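Local coordinates for protein ribulose bisphosphate carboxylase (Hyperthermus butylicus DSM 5456, PDB 6HUN) that probably adds CO2 and water to ribulose 1,5-bisphosphate to give two molecules of 3-phosphoglycerate, in an archaeal pathway of AMP breakdown, at residues V103-P106 and V107-E111; P116-S120 and S121-N125; Q158-R161 and E162-I166; E391-V395 and M396-I400. All blocks are in the same frame, centred on the assembly; numbering follows the deposited sequence. Where two conformers were deposited one is given.

Contact 1: V103-P106 and V107-E111; sequences VAYP and VELFE
Leu109 N donates to Pro106 O over 3.0 Å, nearly straight at the hydrogen (167°). The N-H comes from above the carbonyl plane of Pro106, as expected where the chain winds tightly into the 3-10 segment 107-109. Phe110 N bonds to Val107 O in the next step, so the two bonds carry the turn forward. Inside it, the side chain of Leu109 folds back over the residues it has just left. Its CD1 branch sits at the ring edge of Tyr105, in the ring plane, 3.6 Å from CD2 of Tyr105, and also meets the proline ring, with Leu109 CD1 3.8 Å from Pro106 CD. Phe110 comes at Tyr105 from another direction. With CG beside its own backbone N (chi1 -54°), the phenylalanine ring swings back along the chain until its CE2 edge lies 3.8 Å from Tyr105 CB. One face of this ring is covered by CB of the preceding Leu109, 4.0 Å above its centre, while Ile122 of helix 115-122 and Tyr146 also pack on Phe110. The tyrosine hydroxyl is hydrogen-bonded to Ser66 OG. On the outer side of the turn Glu108 is bent at chi2, which brings its OE2 to 3.7 Å from Pro106 CB; OE2 also makes a weak, long ion pair with Lys83 NZ. Leu109 packs on Leu180 of the second subunit. Together these contacts make a 3-10 turn that leads the chain off strand 99-105, in the N-terminal domain of the Rubisco large chain, toward helix 115-122.

Contact 2: P116-S120 and S121-N125; sequences PNFAS and SILGN
Phe118 O takes two donors near the end of helix 115-122: Ile122 N at 3.0 Å, nearly along the C=O axis, and Ser121 N at 3.1 Å, from well above the carbonyl plane. Ser121 N also makes a weak bond to Asn117 O; in one of two modelled conformers Ser120 OG lies 2.8 Å from that same Asn117 O. Ala119 O holds Leu123 N only weakly. Past the last turn, a water donates to Ser120 O (2.7 Å) and accepts from Asn125 N (2.9 Å), bridging the helix end to the chain beyond. On the apolar side of the helix, the Phe118 ring meets the tip of Ile122, with Phe118 CE1 3.4 Å from Ile122 CD1, and takes an edge-to-face partner in Phe142. A serine at Phe118 would probably leave Ile122 CD1 without its aromatic neighbour and open a gap toward strand 132-141. Asn117 OD1 accepts from Glu111 N and Asn125 ND2 bonds Glu65 in the same chain, while Asn117 ND2 donates to Asn207 O and Ser121 OG is hydrogen-bonded to Asn207 ND2 of the second subunit. Phe118, Ile122 and Leu123 thus pack on the chain's own strand 132-141, while Asn117 and Ser121 lend hydrogen bonds to the dimer interface.

Contact 3: Q158-R161 and E162-I166; sequences QGVR and EILGI
A Schellman motif closes helix 156-164, and the side chain of Arg161 crosses the chain just beyond it. Ile166 N returns to Arg161 O at 3.1 Å, in the carbonyl plane, and Gly165 N makes the inner, weak bond to Glu162 O. Gly165 is the C-prime residue, its positive phi (66°) being one that glycine adopts readily. The turn brings the carbonyl of Ile166 alongside the arginine: Arg161 NH1 donates to Ile166 O at 2.9 Å, and that oxygen lies in the guanidinium plane, at its edge, although the nitrogen stands well above the carbonyl plane of Ile166. The arginine gets there by running extended from CG to NE, with its CB, CG and CD all passing close to the same oxygen and its length crossing the Ile166 side chain at about a right angle. Arg161 NH2 forms a salt bridge with Asp399, and NH1 also bonds to Arg169 O. Val160 packs on Ile171, Phe265 and Phe377, the first residues of barrel strands 171-174, 265-269 and 377-380, so the helix covers the N-terminal end of the barrel. A leucine in place of Arg161 would probably leave Asp399 without its charged mate and Ile166 O without its side-chain donor. On the solvent side, Glu162 lays its carboxylate back along the helix, its OE2 3.3 Å from Gly159 CA and 2.9 Å from Gln158 O, an approach of two acceptors and no hydrogen bond. Further in, Val160 CG1 stands 4.2 Å from Leu164 CD1, one turn on, and Leu164 N bonds to Val160 O (3.0 Å).

Contact 4: E391-V395 and M396-I400; sequences EVIRV and MGKDI
Val392 and Met396 lie side by side and point the same way, one turn apart at the end of helix 389-396. The methionine CG lies beside the backbone N and the chain runs extended at chi2 (-175°), which puts Met396 SD 3.9 Å from Val392 CG1; the bend at chi3 turns only the terminal methyl. Their backbones are tied by a short bond of 2.6 Å from Met396 N to Val392 O, met nearly head-on. The same valine methyl has a second neighbour from further along the chain: Ile400 CD1 approaches Val392 CG1 to 4.2 Å, the two side chains crossing at a slant. Ile400 points back at the helix, its CG1 wedged between its own N and carbonyl carbon (chi1 62°), and the same CD1 skirts Ile393 CG1 at 4.4 Å. The chain can double back in this way because it breaks at Gly397, where phi is positive (91°) and a side chain would run into the preceding carbonyl; the helix's last bond, Gly397 N to Ile393 O, is weak. On the outer surface Arg394 grips Glu391 side-on, NE (2.7 Å) and NH2 (2.8 Å) both holding Glu391 OE1 in the guanidinium plane, a salt bridge across one turn. Beyond the break Asp399 centres an inverse gamma turn that leads into strand 401-403. Around this corner Met396 packs on Thr348 of helix 339-352, Val392 and Ile393 on Met402 of strand 401-403, and Ile393 on Ala429 of helix 415-431.

The four contacts follow one another along the chain and fall into two pairs. Contacts 1 and 2, with centres 11 Å apart, share the N-terminal domain: the exit of strand 99-105 leads into helix 115-122, Asn117 OD1 probably accepts a hydrogen bond from Glu111 N, and both meet the second subunit. Contacts 3 and 4, 18 Å between centres, belong to the barrel domain, where the Arg161 to Asp399 salt bridge (NH2 to OD1, 2.6 Å) ties helix 156-164, ahead of barrel strand 171-174, first in the order, to the loop before strand 401-403, last in the order and its neighbour in the closed barrel. Between the pairs, centres lie 34 to 37 Å apart without touching.

Contact 1: V103-P106 and V107-E111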
# COMPACT_ATOMS: atom_id res chain seq x y z
N VAL A 103 8.68 3.08 -21.31
CA VAL A 103 8.87 4.49 -21.01
C VAL A 103 10.22 4.64 -20.33
O VAL A 103 10.54 3.91 -19.40
CB VAL A 103 7.74 5.05 -20.11
CG1 VAL A 103 7.92 6.59 -19.90
CG2 VAL A 103 6.42 4.76 -20.72
N ALA A 104 11.01 5.58 -20.82
CA ALA A 104 12.31 5.89 -20.25
C ALA A 104 12.22 7.16 -19.41
O ALA A 104 11.60 8.15 -19.83
CB ALA A 104 13.36 6.05 -21.38
N TYR A 105 12.86 7.13 -18.23
CA TYR A 105 12.79 8.17 -17.19
C TYR A 105 14.19 8.62 -16.80
O TYR A 105 14.97 7.80 -16.29
CB TYR A 105 12.10 7.67 -15.89
CG TYR A 105 10.65 7.31 -16.03
CD1 TYR A 105 10.28 6.05 -16.42
CD2 TYR A 105 9.64 8.24 -15.76
CE1 TYR A 105 8.98 5.71 -16.58
CE2 TYR A 105 8.30 7.91 -15.92
CZ TYR A 105 7.97 6.61 -16.31
OH TYR A 105 6.65 6.25 -16.47
N PRO A 106 14.49 9.92 -16.86
CA PRO A 106 15.77 10.41 -16.31
C PRO A 106 15.88 10.16 -14.81
O PRO A 106 14.91 10.33 -14.07
CB PRO A 106 15.72 11.91 -16.61
CG PRO A 106 14.53 12.13 -17.48
CD PRO A 106 13.59 11.01 -17.23
N VAL A 107 17.06 9.73 -14.36
CA VAL A 107 17.19 9.34 -12.95
C VAL A 107 17.02 10.53 -12.00
O VAL A 107 16.67 10.36 -10.83
CB VAL A 107 18.54 8.63 -12.69
CG1 VAL A 107 18.73 8.34 -11.22
CG2 VAL A 107 18.58 7.29 -13.39
N GLU A 108 17.23 11.75 -12.49
CA GLU A 108 17.03 12.94 -11.68
C GLU A 108 15.57 13.15 -11.27
O GLU A 108 15.30 14.01 -10.43
CB GLU A 108 17.55 14.18 -12.44
CG GLU A 108 19.05 14.18 -12.68
CD GLU A 108 19.51 13.25 -13.80
OE1 GLU A 108 20.74 13.01 -13.90
OE2 GLU A 108 18.65 12.75 -14.58
N LEU A 109 14.63 12.40 -11.85
CA LEU A 109 13.25 12.49 -11.36
C LEU A 109 13.09 11.95 -9.94
O LEU A 109 12.09 12.25 -9.27
CB LEU A 109 12.31 11.72 -12.27
CG LEU A 109 11.90 12.26 -13.64
CD1 LEU A 109 11.11 11.21 -14.39
CD2 LEU A 109 11.07 13.58 -13.50
N PHE A 110 13.98 11.04 -9.50
CA PHE A 110 13.73 10.22 -8.31
C PHE A 110 14.60 10.69 -7.13
O PHE A 110 15.77 11.03 -7.32
CB PHE A 110 13.98 8.73 -8.65
CG PHE A 110 13.17 8.28 -9.86
CD1 PHE A 110 11.79 8.04 -9.74
CD2 PHE A 110 13.76 8.11 -11.11
CE1 PHE A 110 11.04 7.63 -10.83
CE2 PHE A 110 13.03 7.73 -12.21
CZ PHE A 110 11.67 7.46 -12.09
N GLU A 111 14.03 10.72 -5.93
CA GLU A 111 14.84 10.99 -4.75
C GLU A 111 15.66 9.75 -4.40
O GLU A 111 15.15 8.62 -4.42
CB GLU A 111 13.99 11.39 -3.55
CG GLU A 111 14.90 11.77 -2.36
CD GLU A 111 14.14 12.14 -1.08
OE1 GLU A 111 12.99 12.58 -1.15
OE2 GLU A 111 14.75 12.05 0.02

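Contact 2: P116-S120 and S121-N125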
# COMPACT_ATOMS: atom_id res chain seq x y z
N PRO A 116 9.01 5.30 -1.42
CA PRO A 116 7.80 6.11 -1.56
C PRO A 116 7.86 7.08 -2.71
O PRO A 116 6.84 7.26 -3.39
CB PRO A 116 7.72 6.85 -0.21
CG PRO A 116 8.34 5.82 0.74
CD PRO A 116 9.53 5.34 -0.04
N ASN A 117 8.99 7.73 -2.93
CA ASN A 117 8.98 8.72 -4.03
C ASN A 117 8.92 8.00 -5.38
O ASN A 117 8.24 8.45 -6.30
CB ASN A 117 10.21 9.60 -3.97
CG ASN A 117 10.24 10.62 -5.11
OD1 ASN A 117 11.19 10.64 -5.91
ND2 ASN A 117 9.23 11.50 -5.15
N PHE A 118 9.60 6.87 -5.49
CA PHE A 118 9.52 6.07 -6.71
C PHE A 118 8.10 5.68 -7.00
O PHE A 118 7.58 5.90 -8.11
CB PHE A 118 10.41 4.79 -6.60
CG PHE A 118 10.09 3.80 -7.66
CD1 PHE A 118 10.66 3.96 -8.92
CD2 PHE A 118 9.17 2.78 -7.45
CE1 PHE A 118 10.34 3.10 -9.93
CE2 PHE A 118 8.83 1.90 -8.48
CZ PHE A 118 9.40 2.09 -9.73
N ALA A 119 7.41 5.15 -5.98
CA ALA A 119 6.04 4.69 -6.16
C ALA A 119 5.10 5.85 -6.49
O ALA A 119 4.13 5.68 -7.24
CB ALA A 119 5.55 3.99 -4.90
N SER A 120 5.33 7.03 -5.91
CA SER A 120 4.40 8.11 -6.22
C SER A 120 4.46 8.52 -7.69
O SER A 120 3.50 9.12 -8.18
CB SER A 120 4.70 9.34 -5.37
OG SER A 120 5.93 9.92 -5.74
N SER A 121 5.58 8.24 -8.37
CA SER A 121 5.74 8.56 -9.80
C SER A 121 5.19 7.42 -10.66
O SER A 121 4.18 7.54 -11.36
CB SER A 121 7.22 8.74 -10.12
OG SER A 121 7.59 10.08 -9.71
N ILE A 122 5.87 6.29 -10.58
CA ILE A 122 5.61 5.17 -11.51
C ILE A 122 4.44 4.30 -11.06
O ILE A 122 3.84 3.60 -11.91
CB ILE A 122 6.92 4.40 -11.67
CG1 ILE A 122 7.88 5.29 -12.50
CG2 ILE A 122 6.75 3.06 -12.38
CD1 ILE A 122 9.22 4.68 -12.67
N LEU A 123 4.10 4.33 -9.77
CA LEU A 123 2.92 3.60 -9.26
C LEU A 123 1.86 4.55 -8.76
O LEU A 123 1.09 4.20 -7.86
CB LEU A 123 3.28 2.62 -8.11
CG LEU A 123 4.45 1.70 -8.49
CD1 LEU A 123 4.74 0.76 -7.27
CD2 LEU A 123 4.12 0.89 -9.75
N GLY A 124 1.74 5.75 -9.33
CA GLY A 124 0.91 6.73 -8.64
C GLY A 124 -0.38 7.05 -9.37
O GLY A 124 -1.22 6.18 -9.60
N ASN A 125 -0.56 8.32 -9.77
CA ASN A 125 -1.84 8.73 -10.33
C ASN A 125 -2.15 8.08 -11.68
O ASN A 125 -3.31 8.18 -12.15
CB ASN A 125 -1.83 10.26 -10.56
CG ASN A 125 -2.02 11.05 -9.30
OD1 ASN A 125 -2.43 10.51 -8.27
ND2 ASN A 125 -1.73 12.36 -9.37
O HOH W 1 1.56 10.36 -9.61

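Contact 3: Q158-R161 and E162-I166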
# COMPACT_ATOMS: atom_id res chain seq x y z
N GLN A 158 23.19 -15.79 2.24
CA GLN A 158 24.38 -16.30 2.93
C GLN A 158 24.40 -15.85 4.38
O GLN A 158 24.80 -16.61 5.26
CB GLN A 158 25.63 -15.91 2.18
CG GLN A 158 25.83 -16.69 0.83
CD GLN A 158 25.56 -18.23 0.84
OE1 GLN A 158 26.04 -18.98 1.71
NE2 GLN A 158 24.81 -18.70 -0.15
N GLY A 159 23.94 -14.62 4.67
CA GLY A 159 23.95 -14.20 6.05
C GLY A 159 22.93 -14.93 6.91
O GLY A 159 23.19 -15.15 8.10
N VAL A 160 21.78 -15.29 6.33
CA VAL A 160 20.80 -16.07 7.07
C VAL A 160 21.32 -17.49 7.28
O VAL A 160 21.16 -18.09 8.36
CB VAL A 160 19.47 -16.10 6.31
CG1 VAL A 160 18.49 -17.14 6.89
CG2 VAL A 160 18.87 -14.57 6.23
N ARG A 161 21.91 -18.06 6.25
CA ARG A 161 22.49 -19.41 6.46
C ARG A 161 23.52 -19.37 7.58
O ARG A 161 23.72 -20.36 8.31
CB ARG A 161 23.11 -19.93 5.17
CG ARG A 161 22.12 -20.30 4.07
CD ARG A 161 22.83 -21.01 2.94
NE ARG A 161 21.88 -21.62 2.02
CZ ARG A 161 21.12 -22.68 2.26
NH1 ARG A 161 21.17 -23.31 3.43
NH2 ARG A 161 20.26 -23.08 1.34
N GLU A 162 24.27 -18.28 7.67
CA GLU A 162 25.32 -18.26 8.68
C GLU A 162 24.72 -18.08 10.06
O GLU A 162 25.19 -18.69 11.02
CB GLU A 162 26.35 -17.19 8.39
CG GLU A 162 27.17 -17.49 7.15
CD GLU A 162 27.74 -16.22 6.51
OE1 GLU A 162 28.88 -16.27 6.00
OE2 GLU A 162 27.03 -15.18 6.53
N ILE A 163 23.68 -17.24 10.18
CA ILE A 163 22.91 -17.13 11.43
C ILE A 163 22.44 -18.51 11.93
O ILE A 163 22.59 -18.86 13.11
CB ILE A 163 21.72 -16.18 11.23
CG1 ILE A 163 22.16 -14.73 11.18
CG2 ILE A 163 20.65 -16.44 12.32
CD1 ILE A 163 21.03 -13.80 10.59
N LEU A 164 21.86 -19.30 11.04
CA LEU A 164 21.30 -20.58 11.45
C LEU A 164 22.34 -21.71 11.46
O LEU A 164 22.02 -22.81 11.94
CB LEU A 164 20.12 -20.92 10.55
CG LEU A 164 18.95 -19.94 10.80
CD1 LEU A 164 17.83 -20.13 9.83
CD2 LEU A 164 18.41 -20.01 12.24
N GLY A 165 23.51 -21.50 10.88
CA GLY A 165 24.47 -22.60 10.72
C GLY A 165 24.00 -23.70 9.77
O GLY A 165 24.32 -24.87 9.99
N ILE A 166 23.23 -23.35 8.74
CA ILE A 166 22.65 -24.29 7.78
C ILE A 166 23.32 -24.05 6.44
O ILE A 166 22.99 -23.09 5.73
CB ILE A 166 21.13 -24.15 7.69
CG1 ILE A 166 20.52 -24.31 9.08
CG2 ILE A 166 20.53 -25.12 6.66
CD1 ILE A 166 19.08 -24.01 9.16

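Contact 4: E391-V395 and M396-I400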
# COMPACT_ATOMS: atom_id res chain seq x y z
N GLU A 391 10.26 -32.54 -4.88
CA GLU A 391 9.97 -31.93 -6.18
C GLU A 391 10.08 -30.42 -6.11
O GLU A 391 10.59 -29.79 -7.05
CB GLU A 391 8.58 -32.33 -6.67
CG GLU A 391 8.58 -33.33 -7.81
CD GLU A 391 9.19 -32.82 -9.11
OE1 GLU A 391 10.41 -33.04 -9.34
OE2 GLU A 391 8.43 -32.26 -9.93
N VAL A 392 9.63 -29.81 -5.01
CA VAL A 392 9.76 -28.36 -4.87
C VAL A 392 11.23 -27.96 -4.85
O VAL A 392 11.65 -27.01 -5.52
CB VAL A 392 9.02 -27.87 -3.61
CG1 VAL A 392 9.35 -26.43 -3.36
CG2 VAL A 392 7.51 -28.07 -3.81
N ILE A 393 12.04 -28.72 -4.11
CA ILE A 393 13.48 -28.46 -4.04
C ILE A 393 14.15 -28.64 -5.41
O ILE A 393 15.06 -27.89 -5.77
CB ILE A 393 14.15 -29.36 -2.97
CG1 ILE A 393 13.60 -29.05 -1.56
CG2 ILE A 393 15.63 -29.15 -2.96
CD1 ILE A 393 14.00 -30.17 -0.52
N ARG A 394 13.74 -29.67 -6.19
CA ARG A 394 14.35 -29.85 -7.53
C ARG A 394 13.99 -28.69 -8.46
O ARG A 394 14.81 -28.27 -9.29
CB ARG A 394 13.91 -31.17 -8.17
CG ARG A 394 14.78 -31.63 -9.35
CD ARG A 394 14.19 -32.87 -10.07
NE ARG A 394 12.79 -32.65 -10.45
CZ ARG A 394 12.40 -31.88 -11.46
NH1 ARG A 394 13.31 -31.25 -12.21
NH2 ARG A 394 11.10 -31.72 -11.72
N VAL A 395 12.75 -28.19 -8.34
CA VAL A 395 12.25 -27.15 -9.22
C VAL A 395 12.66 -25.76 -8.75
O VAL A 395 13.09 -24.93 -9.55
CB VAL A 395 10.72 -27.28 -9.34
CG1 VAL A 395 10.15 -26.06 -10.02
CG2 VAL A 395 10.36 -28.58 -10.12
N MET A 396 12.59 -25.48 -7.45
CA MET A 396 12.92 -24.13 -6.95
C MET A 396 14.35 -23.97 -6.47
O MET A 396 14.76 -22.84 -6.16
CB MET A 396 12.01 -23.77 -5.81
CG MET A 396 10.64 -23.42 -6.27
SD MET A 396 9.76 -22.88 -4.84
CE MET A 396 10.46 -21.25 -4.52
N GLY A 397 15.09 -25.07 -6.34
CA GLY A 397 16.47 -25.05 -5.87
C GLY A 397 16.58 -25.22 -4.36
O GLY A 397 15.59 -25.17 -3.63
N LYS A 398 17.81 -25.46 -3.89
CA LYS A 398 18.02 -25.62 -2.45
C LYS A 398 17.97 -24.30 -1.67
O LYS A 398 17.78 -24.31 -0.45
CB LYS A 398 19.37 -26.29 -2.17
CG LYS A 398 19.54 -27.61 -2.92
CD LYS A 398 20.95 -28.21 -2.76
CE LYS A 398 21.07 -29.50 -3.60
NZ LYS A 398 22.37 -29.62 -4.36
N ASP A 399 18.16 -23.17 -2.35
CA ASP A 399 18.21 -21.89 -1.63
C ASP A 399 16.81 -21.30 -1.51
O ASP A 399 16.44 -20.31 -2.17
CB ASP A 399 19.19 -20.93 -2.31
CG ASP A 399 20.63 -21.19 -1.94
OD1 ASP A 399 20.89 -21.93 -0.95
OD2 ASP A 399 21.52 -20.66 -2.64
N ILE A 400 16.01 -21.93 -0.63
CA ILE A 400 14.63 -21.53 -0.36
C ILE A 400 14.36 -21.73 1.12
O ILE A 400 15.00 -22.54 1.79
CB ILE A 400 13.58 -22.35 -1.16
CG1 ILE A 400 13.67 -23.84 -0.79
CG2 ILE A 400 13.81 -22.18 -2.63
CD1 ILE A 400 12.69 -24.73 -1.57